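PDB 5UBA: pseudouridylate synthase RPUSD4, mitochondrial from Homo sapiens, which isomerises uridine to pseudouridine in mitochondrial RNAs, including 16S rRNA, where the modification is required for assembly into a functional mitochondrial ribosome. Local coordinates for residues I39-G44 against G88-A93; D83-G88 against I248-H253; L235-L240 against H284-E289; H253-I258 against C273-F278. All coordinates share one frame; numbering follows the deposited sequence.

Contact 1: I39-G44 against G88-A93; sequences INKPYG and GVMVLA
Ile39 and Met90 face each other as a hydrogen-bonded pair of antiparallel strands, 36-41 and 89-93, neighbours in the four-stranded antiparallel sheet of this RluA-family pseudouridine synthase. The ladder starts with Ile39 N to Met90 O at 2.8 Å, returned by Met90 N to Ile39 O, and continues through Lys41 N to Gly88 O and Gly88 N to Lys41 O at 3.1 Å, where the chain turns a corner. Gly88 has a positive phi of 108°, at which a CB would jam against the carbonyl oxygen before it.

Ile39, Lys41 and Met90 share a face of the sheet. Lys41 begins with CB resting 3.8 Å from Gly88 O. Its CG stands anti to the backbone N (chi1 -168°), and CD then passes Met90 SD at 4.1 Å before the chain bends at its last two torsions. The bends carry NZ back to its own neighbour, Pro42 O, at 3.0 Å, and on to the carbonyls of Thr86, Lys84 and Leu45, close to Asp83, the active-site aspartate inferred from relatives. A methionine here would probably leave this cluster of carbonyl oxygens without their shared donor and the turn that follows Asp83 less firmly held. Farther along the same face, Ile39 and Met90 lie side by side under Ile57 of helix 57-69, and Leu92 CD1 meets Ile39 CG2 at 4.2 Å. On the other face, Asn40 OD1 comes to 3.4 Å from Gly88 CA.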
loop_
_atom_site.group_PDB
_atom_site.type_symbol
_atom_site.label_atom_id
_atom_site.label_comp_id
_atom_site.label_asym_id
_atom_site.label_seq_id
_atom_site.Cartn_x
_atom_site.Cartn_y
_atom_site.Cartn_z
ATOM N N ILE A 39 4.381 -13.455 4.181
ATOM C CA ILE A 39 4.921 -13.376 2.824
ATOM C C ILE A 39 5.200 -11.928 2.416
ATOM O O ILE A 39 4.769 -10.973 3.066
ATOM C CB ILE A 39 4.008 -14.054 1.787
ATOM C CG1 ILE A 39 2.667 -13.359 1.680
ATOM C CG2 ILE A 39 3.833 -15.530 2.115
ATOM C CD1 ILE A 39 1.815 -13.854 0.543
ATOM N N ASN A 40 5.926 -11.809 1.314
ATOM C CA ASN A 40 6.191 -10.566 0.636
ATOM C C ASN A 40 5.358 -10.570 -0.638
ATOM O O ASN A 40 5.688 -11.267 -1.635
ATOM C CB ASN A 40 7.687 -10.464 0.366
ATOM C CG ASN A 40 8.055 -9.251 -0.451
ATOM O OD1 ASN A 40 7.201 -8.465 -0.827
ATOM N ND2 ASN A 40 9.350 -9.100 -0.726
ATOM N N LYS A 41 4.234 -9.860 -0.618
ATOM C CA LYS A 41 3.315 -9.913 -1.741
ATOM C C LYS A 41 3.930 -9.196 -2.943
ATOM O O LYS A 41 4.350 -8.056 -2.816
ATOM C CB LYS A 41 1.941 -9.294 -1.431
ATOM C CG LYS A 41 0.890 -9.616 -2.490
ATOM C CD LYS A 41 -0.420 -8.868 -2.346
ATOM C CE LYS A 41 -0.380 -7.457 -2.834
ATOM N NZ LYS A 41 0.004 -7.238 -4.278
ATOM N N PRO A 42 4.009 -9.877 -4.086
ATOM C CA PRO A 42 4.564 -9.184 -5.261
ATOM C C PRO A 42 3.642 -8.147 -5.872
ATOM O O PRO A 42 2.409 -8.196 -5.729
ATOM C CB PRO A 42 4.849 -10.323 -6.258
ATOM C CG PRO A 42 4.043 -11.449 -5.802
ATOM C CD PRO A 42 3.747 -11.298 -4.342
ATOM N N TYR A 43 4.271 -7.199 -6.575
ATOM C CA TYR A 43 3.571 -6.194 -7.306
ATOM C C TYR A 43 2.614 -6.794 -8.327
ATOM O O TYR A 43 2.985 -7.702 -9.091
ATOM C CB TYR A 43 4.549 -5.260 -8.016
ATOM C CG TYR A 43 3.852 -4.137 -8.750
ATOM C CD1 TYR A 43 3.445 -2.995 -8.077
ATOM C CD2 TYR A 43 3.525 -4.248 -10.110
ATOM C CE1 TYR A 43 2.769 -1.970 -8.720
ATOM C CE2 TYR A 43 2.861 -3.220 -10.754
ATOM C CZ TYR A 43 2.486 -2.090 -10.052
ATOM O OH TYR A 43 1.829 -1.049 -10.656
ATOM N N GLY A 44 1.381 -6.327 -8.288
ATOM C CA GLY A 44 0.403 -6.669 -9.311
ATOM C C GLY A 44 -0.442 -7.894 -8.994
ATOM O O GLY A 44 -1.367 -8.188 -9.743
ATOM N N GLY A 88 4.650 -6.108 -0.418
ATOM C CA GLY A 88 5.244 -6.225 0.885
ATOM C C GLY A 88 4.488 -7.066 1.889
ATOM O O GLY A 88 3.884 -8.068 1.540
ATOM N N VAL A 89 4.546 -6.646 3.158
ATOM C CA VAL A 89 4.233 -7.555 4.272
ATOM C C VAL A 89 2.780 -8.007 4.265
ATOM O O VAL A 89 1.849 -7.203 4.284
ATOM C CB VAL A 89 4.515 -6.898 5.653
ATOM C CG1 VAL A 89 4.190 -7.895 6.772
ATOM C CG2 VAL A 89 5.958 -6.471 5.800
ATOM N N MET A 90 2.590 -9.322 4.249
ATOM C CA MET A 90 1.247 -9.903 4.272
ATOM C C MET A 90 1.251 -11.158 5.153
ATOM O O MET A 90 1.991 -12.113 4.896
ATOM C CB MET A 90 0.742 -10.199 2.859
ATOM C CG MET A 90 -0.682 -10.711 2.824
ATOM S SD MET A 90 -1.195 -10.951 1.120
ATOM C CE MET A 90 -2.811 -11.662 1.403
ATOM N N VAL A 91 0.398 -11.136 6.179
ATOM C CA VAL A 91 0.311 -12.179 7.189
ATOM C C VAL A 91 -0.793 -13.191 6.828
ATOM O O VAL A 91 -1.924 -12.824 6.536
ATOM C CB VAL A 91 -0.023 -11.572 8.575
ATOM C CG1 VAL A 91 -0.156 -12.656 9.623
ATOM C CG2 VAL A 91 1.022 -10.554 8.994
ATOM N N LEU A 92 -0.399 -14.457 6.836
ATOM C CA LEU A 92 -1.303 -15.586 6.661
ATOM C C LEU A 92 -1.249 -16.426 7.929
ATOM O O LEU A 92 -0.260 -16.420 8.641
ATOM C CB LEU A 92 -0.829 -16.455 5.488
ATOM C CG LEU A 92 -0.610 -15.748 4.159
ATOM C CD1 LEU A 92 -0.030 -16.698 3.104
ATOM C CD2 LEU A 92 -1.895 -15.152 3.663
ATOM N N ALA A 93 -2.337 -17.156 8.211
ATOM C CA ALA A 93 -2.402 -18.028 9.379
ATOM C C ALA A 93 -2.777 -19.458 9.021
ATOM O O ALA A 93 -3.637 -19.673 8.173
ATOM C CB ALA A 93 -3.416 -17.511 10.369
#

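Contact 2: D83-G88 against I248-H253; sequences DKETTG and IPLHLH
Thr87 and His253 are joined through their side chains: Thr87 OG1 lies 2.8 Å from His253 ND1, at the edge of the imidazole and near its plane, a hydrogen bond in which either group could be the donor. The threonine hydroxyl sits between its own N and carbonyl carbon (chi1 57°), which turns it to the ring.

Backbone bonding is sparse. Thr87 N donates to Leu252 O at 3.3 Å, and Thr86 CA makes a CH...O contact with the same oxygen. This is the parallel pairing of the short strand 86-87 with strand 252-259 in the mixed sheet of the synthase domain, following on from the type I turn from Asp83 to Thr86, which begins at the aspartate taken as catalytic by similarity. Ahead of the paired strands a water fills in, accepting from Leu252 N at 3.0 Å and lying within bonding distance of Glu85 O and Leu250 O.

Van der Waals contact comes mainly from Glu85 and Leu250, whose side chains cross at about a right angle, Glu85 CB meeting Leu250 CD2 at 3.8 Å and Glu85 CD lying 3.7 Å from Leu250 CB. With an alanine here in place of Glu85 the carboxylate is gone, which is likely to uncover the CB of Leu250 and open a gap beside it. Beside them, Thr86 OG1 touches Leu252 CD2 at 3.7 Å.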
loop_
_atom_site.group_PDB
_atom_site.type_symbol
_atom_site.label_atom_id
_atom_site.label_comp_id
_atom_site.label_asym_id
_atom_site.label_seq_id
_atom_site.Cartn_x
_atom_site.Cartn_y
_atom_site.Cartn_z
ATOM N N ASP A 83 -3.866 -4.161 -1.521
ATOM C CA ASP A 83 -4.267 -3.936 -2.902
ATOM C C ASP A 83 -3.286 -4.521 -3.904
ATOM O O ASP A 83 -2.118 -4.770 -3.590
ATOM C CB ASP A 83 -4.474 -2.429 -3.152
ATOM C CG ASP A 83 -5.648 -1.865 -2.378
ATOM O OD1 ASP A 83 -6.669 -2.572 -2.168
ATOM O OD2 ASP A 83 -5.575 -0.679 -2.015
ATOM N N LYS A 84 -3.765 -4.720 -5.118
ATOM C CA LYS A 84 -2.994 -5.361 -6.187
ATOM C C LYS A 84 -1.647 -4.700 -6.436
ATOM O O LYS A 84 -0.656 -5.373 -6.569
ATOM C CB LYS A 84 -3.833 -5.356 -7.477
ATOM C CG LYS A 84 -3.205 -5.964 -8.707
ATOM C CD LYS A 84 -4.022 -5.640 -9.954
ATOM C CE LYS A 84 -3.558 -6.452 -11.157
ATOM N NZ LYS A 84 -4.510 -6.292 -12.282
ATOM N N GLU A 85 -1.626 -3.371 -6.500
ATOM C CA GLU A 85 -0.388 -2.656 -6.786
ATOM C C GLU A 85 0.448 -2.316 -5.560
ATOM O O GLU A 85 1.463 -1.647 -5.684
ATOM C CB GLU A 85 -0.665 -1.367 -7.565
ATOM C CG GLU A 85 -0.940 -1.548 -9.049
ATOM C CD GLU A 85 -0.761 -0.212 -9.769
ATOM O OE1 GLU A 85 -1.622 0.657 -9.630
ATOM O OE2 GLU A 85 0.283 -0.013 -10.421
ATOM N N THR A 86 0.046 -2.798 -4.392
ATOM C CA THR A 86 0.873 -2.721 -3.202
ATOM C C THR A 86 1.759 -3.938 -3.083
ATOM O O THR A 86 1.343 -5.036 -3.412
ATOM C CB THR A 86 -0.031 -2.565 -1.974
ATOM O OG1 THR A 86 -0.818 -1.373 -2.176
ATOM C CG2 THR A 86 0.776 -2.480 -0.641
ATOM N N THR A 87 2.979 -3.732 -2.611
ATOM C CA THR A 87 3.908 -4.795 -2.337
ATOM C C THR A 87 4.092 -4.966 -0.833
ATOM O O THR A 87 3.721 -4.087 -0.060
ATOM C CB THR A 87 5.264 -4.496 -2.982
ATOM O OG1 THR A 87 5.751 -3.248 -2.496
ATOM C CG2 THR A 87 5.168 -4.431 -4.507
ATOM N N GLY A 88 4.650 -6.108 -0.418
ATOM C CA GLY A 88 5.244 -6.225 0.885
ATOM C C GLY A 88 4.488 -7.066 1.889
ATOM O O GLY A 88 3.884 -8.068 1.540
ATOM N N ILE A 248 4.840 3.319 -15.754
ATOM C CA ILE A 248 5.465 3.411 -14.446
ATOM C C ILE A 248 4.498 2.752 -13.434
ATOM O O ILE A 248 3.325 3.125 -13.382
ATOM C CB ILE A 248 5.715 4.864 -14.021
ATOM C CG1 ILE A 248 6.735 5.527 -14.954
ATOM C CG2 ILE A 248 6.202 4.968 -12.584
ATOM C CD1 ILE A 248 6.784 7.019 -14.846
ATOM N N PRO A 249 5.009 1.794 -12.643
ATOM C CA PRO A 249 4.157 1.179 -11.614
ATOM C C PRO A 249 3.916 2.098 -10.429
ATOM O O PRO A 249 4.714 2.991 -10.146
ATOM C CB PRO A 249 4.964 -0.009 -11.144
ATOM C CG PRO A 249 6.370 0.429 -11.327
ATOM C CD PRO A 249 6.357 1.208 -12.614
ATOM N N LEU A 250 2.832 1.854 -9.716
ATOM C CA LEU A 250 2.665 2.490 -8.400
ATOM C C LEU A 250 3.837 2.137 -7.485
ATOM O O LEU A 250 4.362 1.029 -7.541
ATOM C CB LEU A 250 1.371 2.022 -7.763
ATOM C CG LEU A 250 0.889 2.825 -6.557
ATOM C CD1 LEU A 250 0.381 4.216 -6.944
ATOM C CD2 LEU A 250 -0.196 2.023 -5.865
ATOM N N HIS A 251 4.268 3.103 -6.663
ATOM C CA HIS A 251 5.350 2.944 -5.696
ATOM C C HIS A 251 4.770 3.046 -4.288
ATOM O O HIS A 251 4.946 4.050 -3.592
ATOM C CB HIS A 251 6.456 3.983 -5.903
ATOM C CG HIS A 251 7.285 3.744 -7.128
ATOM N ND1 HIS A 251 6.757 3.756 -8.399
ATOM C CD2 HIS A 251 8.605 3.520 -7.260
ATOM C CE1 HIS A 251 7.737 3.529 -9.268
ATOM N NE2 HIS A 251 8.858 3.358 -8.600
ATOM N N LEU A 252 4.116 1.976 -3.857
ATOM C CA LEU A 252 3.495 1.887 -2.517
ATOM C C LEU A 252 3.790 0.526 -1.905
ATOM O O LEU A 252 3.300 -0.488 -2.404
ATOM C CB LEU A 252 2.002 2.147 -2.593
ATOM C CG LEU A 252 1.219 2.051 -1.271
ATOM C CD1 LEU A 252 1.726 3.083 -0.268
ATOM C CD2 LEU A 252 -0.264 2.253 -1.501
ATOM N N HIS A 253 4.602 0.520 -0.860
ATOM C CA HIS A 253 5.129 -0.684 -0.228
ATOM C C HIS A 253 4.676 -0.787 1.237
ATOM O O HIS A 253 4.869 0.157 2.018
ATOM C CB HIS A 253 6.645 -0.630 -0.285
ATOM C CG HIS A 253 7.330 -1.795 0.351
ATOM N ND1 HIS A 253 7.218 -3.095 -0.128
ATOM C CD2 HIS A 253 8.157 -1.851 1.417
ATOM C CE1 HIS A 253 7.977 -3.882 0.611
ATOM N NE2 HIS A 253 8.550 -3.165 1.560
HETATM O O HOH W 1 3.889 -0.508 -5.437
#

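Contact 3: L235-L240 against H284-E289; sequences LKKLGL and HRLRLE
Lys237 and Arg285 bring the backbones of two helix ends together, their CA atoms 5.5 Å apart. Each helix closes with a Schellman motif: Gly239 terminates helix 232-238 with positive phi, Leu240 N bonding to Leu235 O and Gly239 N to Lys236 O, while Arg287 takes the positive-phi place after helix 277-285.

Arg285 supplies the main polar link. Its chain curls at chi2 and chi3 (-50° and -51°), bringing the edge of the guanidinium to the other helix end, where two nitrogens grip a single oxygen side-on. NE donates to Lys237 O at 2.8 Å, nearly in line with the carbonyl bond, and NH1 adds a more bent bond to the same atom at 3.3 Å. The oxygen lies in the guanidinium plane. As a carbonyl in the last turn of its helix, Lys237 O is probably made more negative by the helix dipole, which would favour the cationic partner.

Lys237 returns the contact with its aliphatic chain, CB lying 3.4 Å from Arg285 O. Beyond it, Lys237 CE lies over one face of the Arg287 guanidinium, toward its rim near NE, the two side chains crossing at about a right angle. Leucines fill the inner side: Leu238 CD2 packs against Leu286 CG at 3.9 Å, and Leu286 continues to Ser186 and Ile118 on the strands beneath. The contact thus joins two helices near the surface, far from the active site. At its outer side a water accepts from Lys237 NZ at 3.1 Å and donates to Leu286 O at 2.7 Å.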
loop_
_atom_site.group_PDB
_atom_site.type_symbol
_atom_site.label_atom_id
_atom_site.label_comp_id
_atom_site.label_asym_id
_atom_site.label_seq_id
_atom_site.Cartn_x
_atom_site.Cartn_y
_atom_site.Cartn_z
ATOM N N LEU A 235 11.365 13.137 -15.350
ATOM C CA LEU A 235 11.541 12.177 -16.449
ATOM C C LEU A 235 13.007 11.919 -16.784
ATOM O O LEU A 235 13.405 10.766 -17.014
ATOM C CB LEU A 235 10.761 12.605 -17.679
ATOM C CG LEU A 235 9.243 12.546 -17.548
ATOM C CD1 LEU A 235 8.583 13.320 -18.688
ATOM C CD2 LEU A 235 8.715 11.113 -17.473
ATOM N N LYS A 236 13.819 12.974 -16.799
ATOM C CA LYS A 236 15.238 12.835 -17.090
ATOM C C LYS A 236 15.968 12.023 -16.016
ATOM O O LYS A 236 16.770 11.152 -16.337
ATOM C CB LYS A 236 15.877 14.221 -17.264
ATOM C CG LYS A 236 17.325 14.200 -17.707
ATOM C CD LYS A 236 17.748 15.587 -18.183
ATOM C CE LYS A 236 19.058 16.020 -17.549
ATOM N NZ LYS A 236 20.191 15.104 -17.864
ATOM N N LYS A 237 15.661 12.278 -14.743
ATOM C CA LYS A 237 16.208 11.457 -13.646
ATOM C C LYS A 237 15.838 9.974 -13.796
ATOM O O LYS A 237 16.693 9.100 -13.671
ATOM C CB LYS A 237 15.749 11.997 -12.294
ATOM C CG LYS A 237 16.420 13.292 -11.867
ATOM C CD LYS A 237 15.721 13.858 -10.640
ATOM C CE LYS A 237 16.418 15.081 -10.086
ATOM N NZ LYS A 237 15.444 15.887 -9.300
ATOM N N LEU A 238 14.578 9.729 -14.130
ATOM C CA LEU A 238 14.096 8.361 -14.303
ATOM C C LEU A 238 14.569 7.691 -15.579
ATOM O O LEU A 238 14.460 6.477 -15.679
ATOM C CB LEU A 238 12.572 8.300 -14.246
ATOM C CG LEU A 238 11.928 8.683 -12.914
ATOM C CD1 LEU A 238 10.441 8.684 -13.076
ATOM C CD2 LEU A 238 12.332 7.716 -11.820
ATOM N N GLY A 239 15.070 8.464 -16.549
ATOM C CA GLY A 239 15.506 7.930 -17.829
ATOM C C GLY A 239 14.381 7.536 -18.758
ATOM O O GLY A 239 14.547 6.597 -19.556
ATOM N N LEU A 240 13.261 8.253 -18.683
ATOM C CA LEU A 240 12.038 7.920 -19.419
ATOM C C LEU A 240 11.575 9.061 -20.288
ATOM O O LEU A 240 11.780 10.219 -19.941
ATOM C CB LEU A 240 10.904 7.567 -18.439
ATOM C CG LEU A 240 11.056 6.257 -17.672
ATOM C CD1 LEU A 240 10.004 6.161 -16.569
ATOM C CD2 LEU A 240 10.937 5.070 -18.620
ATOM N N HIS A 284 16.985 5.656 -6.125
ATOM C CA HIS A 284 18.324 6.037 -6.533
ATOM C C HIS A 284 18.271 7.050 -7.665
ATOM O O HIS A 284 19.004 8.068 -7.640
ATOM C CB HIS A 284 19.102 4.820 -7.024
ATOM C CG HIS A 284 20.484 5.159 -7.481
ATOM N ND1 HIS A 284 20.832 5.216 -8.815
ATOM C CD2 HIS A 284 21.586 5.515 -6.783
ATOM C CE1 HIS A 284 22.105 5.559 -8.914
ATOM N NE2 HIS A 284 22.583 5.753 -7.698
ATOM N N ARG A 285 17.427 6.803 -8.659
ATOM C CA ARG A 285 17.331 7.701 -9.817
ATOM C C ARG A 285 16.844 9.083 -9.424
ATOM O O ARG A 285 17.275 10.096 -9.996
ATOM C CB ARG A 285 16.413 7.131 -10.907
ATOM C CG ARG A 285 16.890 5.849 -11.576
ATOM C CD ARG A 285 18.307 5.920 -12.054
ATOM N NE ARG A 285 18.549 7.104 -12.872
ATOM C CZ ARG A 285 19.762 7.468 -13.294
ATOM N NH1 ARG A 285 19.903 8.567 -14.028
ATOM N NH2 ARG A 285 20.831 6.742 -12.975
ATOM N N LEU A 286 15.928 9.137 -8.458
ATOM C CA LEU A 286 15.340 10.385 -8.018
ATOM C C LEU A 286 16.190 11.104 -6.963
ATOM O O LEU A 286 15.815 12.184 -6.532
ATOM C CB LEU A 286 13.925 10.139 -7.472
ATOM C CG LEU A 286 12.927 9.744 -8.547
ATOM C CD1 LEU A 286 11.650 9.239 -7.896
ATOM C CD2 LEU A 286 12.620 10.874 -9.501
ATOM N N ARG A 287 17.317 10.520 -6.580
ATOM C CA ARG A 287 18.283 11.089 -5.621
ATOM C C ARG A 287 17.743 11.193 -4.222
ATOM O O ARG A 287 18.094 12.097 -3.471
ATOM C CB ARG A 287 18.838 12.419 -6.115
ATOM C CG ARG A 287 19.353 12.296 -7.540
ATOM C CD ARG A 287 19.761 13.624 -8.099
ATOM N NE ARG A 287 20.148 13.470 -9.503
ATOM C CZ ARG A 287 20.608 14.455 -10.273
ATOM N NH1 ARG A 287 20.909 14.205 -11.544
ATOM N NH2 ARG A 287 20.740 15.699 -9.786
ATOM N N LEU A 288 16.877 10.234 -3.895
ATOM C CA LEU A 288 16.345 10.060 -2.548
ATOM C C LEU A 288 17.203 9.065 -1.809
ATOM O O LEU A 288 17.838 8.214 -2.420
ATOM C CB LEU A 288 14.901 9.575 -2.623
ATOM C CG LEU A 288 13.948 10.587 -3.266
ATOM C CD1 LEU A 288 12.589 9.970 -3.602
ATOM C CD2 LEU A 288 13.756 11.814 -2.384
ATOM N N GLU A 289 17.256 9.211 -0.496
ATOM C CA GLU A 289 18.077 8.387 0.357
ATOM C C GLU A 289 17.209 7.511 1.245
ATOM O O GLU A 289 16.114 7.896 1.642
ATOM C CB GLU A 289 18.936 9.284 1.248
ATOM C CG GLU A 289 19.796 10.273 0.467
ATOM C CD GLU A 289 20.825 10.978 1.338
ATOM O OE1 GLU A 289 20.629 12.173 1.681
ATOM O OE2 GLU A 289 21.834 10.335 1.688
HETATM O O HOH W 2 14.004 14.093 -7.294
#

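Contact 4: H253-I258 against C273-F278; sequences HARQLI and CKLPRF
Arg255 and Cys273 approach to 5.3 Å between their CA atoms, where Cys273 N donates to Arg255 O at 2.9 Å and continues the antiparallel pairing of strand 252-259 with strand 269-272. Arg255 and Gln256 form a classic beta bulge opposite Lys114, and beyond Cys273 the second segment runs along His253 to Pro276, the N-cap residue of helix 277-285.

The imidazole of His253 is the main side-chain surface. CG anti to the backbone N (chi1 179°) points the ring at the loop, where NE2 donates to Cys273 O at 2.9 Å. The bond is straight at the hydrogen, and the oxygen lies in the ring plane, but the donor stands well above the carbonyl plane of Cys273. Over one face lie Leu275 CA, 4.2 Å from the ring centroid, and Pro276 CD, 4.1 Å from it, two CH-pi contacts; Leu275 CD2 adds a 3.6 Å approach to His253 CD2. Cys273 SG sits at the ring edge, 4.8 Å from the centroid.

Arg255 reaches the same carbonyl from its own side: the chain bends at chi2 (67°), and NH1 makes a weak bond to Cys273 O at 3.0 Å. Its guanidinium also has a cation-pi partner in Trp116 of strand 112-120.

With the NE2 N-H donated to Cys273 O, a neutral His253 would have to accept at ND1 from the hydroxyl of Thr87; were the ring protonated, ND1 would donate instead. Either way both ring nitrogens are engaged, which fixes the ring's rotation between the strand and the loop leading into the helix.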
loop_
_atom_site.group_PDB
_atom_site.type_symbol
_atom_site.label_atom_id
_atom_site.label_comp_id
_atom_site.label_asym_id
_atom_site.label_seq_id
_atom_site.Cartn_x
_atom_site.Cartn_y
_atom_site.Cartn_z
ATOM N N HIS A 253 4.602 0.520 -0.860
ATOM C CA HIS A 253 5.129 -0.684 -0.228
ATOM C C HIS A 253 4.676 -0.787 1.237
ATOM O O HIS A 253 4.869 0.157 2.018
ATOM C CB HIS A 253 6.645 -0.630 -0.285
ATOM C CG HIS A 253 7.330 -1.795 0.351
ATOM N ND1 HIS A 253 7.218 -3.095 -0.128
ATOM C CD2 HIS A 253 8.157 -1.851 1.417
ATOM C CE1 HIS A 253 7.977 -3.882 0.611
ATOM N NE2 HIS A 253 8.550 -3.165 1.560
ATOM N N ALA A 254 4.118 -1.953 1.588
ATOM C CA ALA A 254 3.795 -2.269 2.982
ATOM C C ALA A 254 5.107 -2.706 3.635
ATOM O O ALA A 254 5.578 -3.845 3.491
ATOM C CB ALA A 254 2.732 -3.359 3.044
ATOM N N ARG A 255 5.737 -1.731 4.287
ATOM C CA ARG A 255 7.068 -1.862 4.838
ATOM C C ARG A 255 7.126 -2.611 6.148
ATOM O O ARG A 255 8.064 -3.374 6.399
ATOM C CB ARG A 255 7.658 -0.455 5.028
ATOM C CG ARG A 255 8.994 -0.403 5.721
ATOM C CD ARG A 255 10.066 -1.023 4.885
ATOM N NE ARG A 255 11.369 -0.725 5.443
ATOM C CZ ARG A 255 12.514 -1.119 4.905
ATOM N NH1 ARG A 255 12.532 -1.838 3.785
ATOM N NH2 ARG A 255 13.663 -0.767 5.495
ATOM N N GLN A 256 6.201 -2.315 7.039
ATOM C CA GLN A 256 6.276 -2.850 8.386
ATOM C C GLN A 256 4.893 -3.101 8.973
ATOM O O GLN A 256 3.976 -2.321 8.744
ATOM C CB GLN A 256 7.028 -1.851 9.265
ATOM C CG GLN A 256 7.156 -2.199 10.736
ATOM C CD GLN A 256 8.053 -1.228 11.467
ATOM O OE1 GLN A 256 8.000 -0.013 11.216
ATOM N NE2 GLN A 256 8.894 -1.745 12.373
ATOM N N LEU A 257 4.782 -4.159 9.787
ATOM C CA LEU A 257 3.613 -4.426 10.620
ATOM C C LEU A 257 4.084 -4.759 12.003
ATOM O O LEU A 257 4.983 -5.587 12.145
ATOM C CB LEU A 257 2.848 -5.655 10.122
ATOM C CG LEU A 257 1.922 -5.579 8.943
ATOM C CD1 LEU A 257 1.228 -6.922 8.761
ATOM C CD2 LEU A 257 0.877 -4.468 9.107
ATOM N N ILE A 258 3.494 -4.149 13.024
ATOM C CA ILE A 258 3.816 -4.529 14.405
ATOM C C ILE A 258 2.519 -5.096 14.989
ATOM O O ILE A 258 1.524 -4.374 15.111
ATOM C CB ILE A 258 4.370 -3.372 15.252
ATOM C CG1 ILE A 258 5.552 -2.687 14.537
ATOM C CG2 ILE A 258 4.785 -3.901 16.633
ATOM C CD1 ILE A 258 6.050 -1.444 15.250
ATOM N N CYS A 273 9.744 -5.666 5.648
ATOM C CA CYS A 273 9.993 -6.200 4.304
ATOM C C CYS A 273 10.872 -5.251 3.500
ATOM O O CYS A 273 10.580 -4.051 3.396
ATOM C CB CYS A 273 8.664 -6.416 3.547
ATOM S SG CYS A 273 8.850 -7.326 2.018
ATOM N N LYS A 274 11.917 -5.810 2.879
ATOM C CA LYS A 274 12.728 -5.062 1.923
ATOM C C LYS A 274 11.882 -4.423 0.838
ATOM O O LYS A 274 10.852 -4.959 0.409
ATOM C CB LYS A 274 13.758 -5.986 1.228
ATOM C CG LYS A 274 13.160 -7.018 0.293
ATOM C CD LYS A 274 14.193 -7.953 -0.331
ATOM C CE LYS A 274 13.527 -9.022 -1.186
ATOM N NZ LYS A 274 12.703 -8.464 -2.296
ATOM N N LEU A 275 12.380 -3.300 0.314
ATOM C CA LEU A 275 11.732 -2.681 -0.816
ATOM C C LEU A 275 11.939 -3.518 -2.071
ATOM O O LEU A 275 13.005 -4.164 -2.212
ATOM C CB LEU A 275 12.324 -1.297 -1.086
ATOM C CG LEU A 275 11.997 -0.178 -0.107
ATOM C CD1 LEU A 275 12.927 1.014 -0.326
ATOM C CD2 LEU A 275 10.546 0.222 -0.232
ATOM N N PRO A 276 10.977 -3.494 -2.990
ATOM C CA PRO A 276 11.192 -4.165 -4.284
ATOM C C PRO A 276 12.301 -3.487 -5.076
ATOM O O PRO A 276 12.528 -2.290 -4.930
ATOM C CB PRO A 276 9.858 -4.033 -5.014
ATOM C CG PRO A 276 8.921 -3.345 -4.096
ATOM C CD PRO A 276 9.646 -2.866 -2.892
ATOM N N ARG A 277 12.997 -4.258 -5.896
ATOM C CA ARG A 277 14.105 -3.704 -6.666
ATOM C C ARG A 277 13.689 -2.499 -7.536
ATOM O O ARG A 277 14.449 -1.527 -7.634
ATOM C CB ARG A 277 14.778 -4.804 -7.482
ATOM C CG ARG A 277 15.641 -5.713 -6.622
ATOM C CD ARG A 277 16.866 -5.003 -6.075
ATOM N N PHE A 278 12.485 -2.509 -8.114
ATOM C CA PHE A 278 12.034 -1.361 -8.922
ATOM C C PHE A 278 11.941 -0.058 -8.114
ATOM O O PHE A 278 12.203 1.037 -8.596
ATOM C CB PHE A 278 10.736 -1.614 -9.675
ATOM C CG PHE A 278 9.483 -1.525 -8.845
ATOM C CD1 PHE A 278 8.786 -0.327 -8.715
ATOM C CD2 PHE A 278 8.955 -2.657 -8.251
ATOM C CE1 PHE A 278 7.609 -0.262 -7.980
ATOM C CE2 PHE A 278 7.785 -2.590 -7.492
ATOM C CZ PHE A 278 7.115 -1.380 -7.379
#

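Contacts 1 and 2 are buried, contact 4 is partly so, and contact 3 lies at the surface. Contacts 1 and 2 share Gly88, where the chain passes from one sheet to another; contacts 2 and 4 share His253 on strand 252-259. These three touch one another, with Val89 N against Ala254 O and Thr87 O against Ala254 N extending the pairing. Contact 3 meets contact 2 through Leu240 on Ile248 but is separate from contact 4 by about 7 Å between nearest atoms, although both use helix 277-285, one at each end. Regular antiparallel bonding dominates contact 1, a threonine-histidine pair and a water contact 2, a packed imidazole contact 4, and an arginine grip on a helix-end carbonyl contact 3.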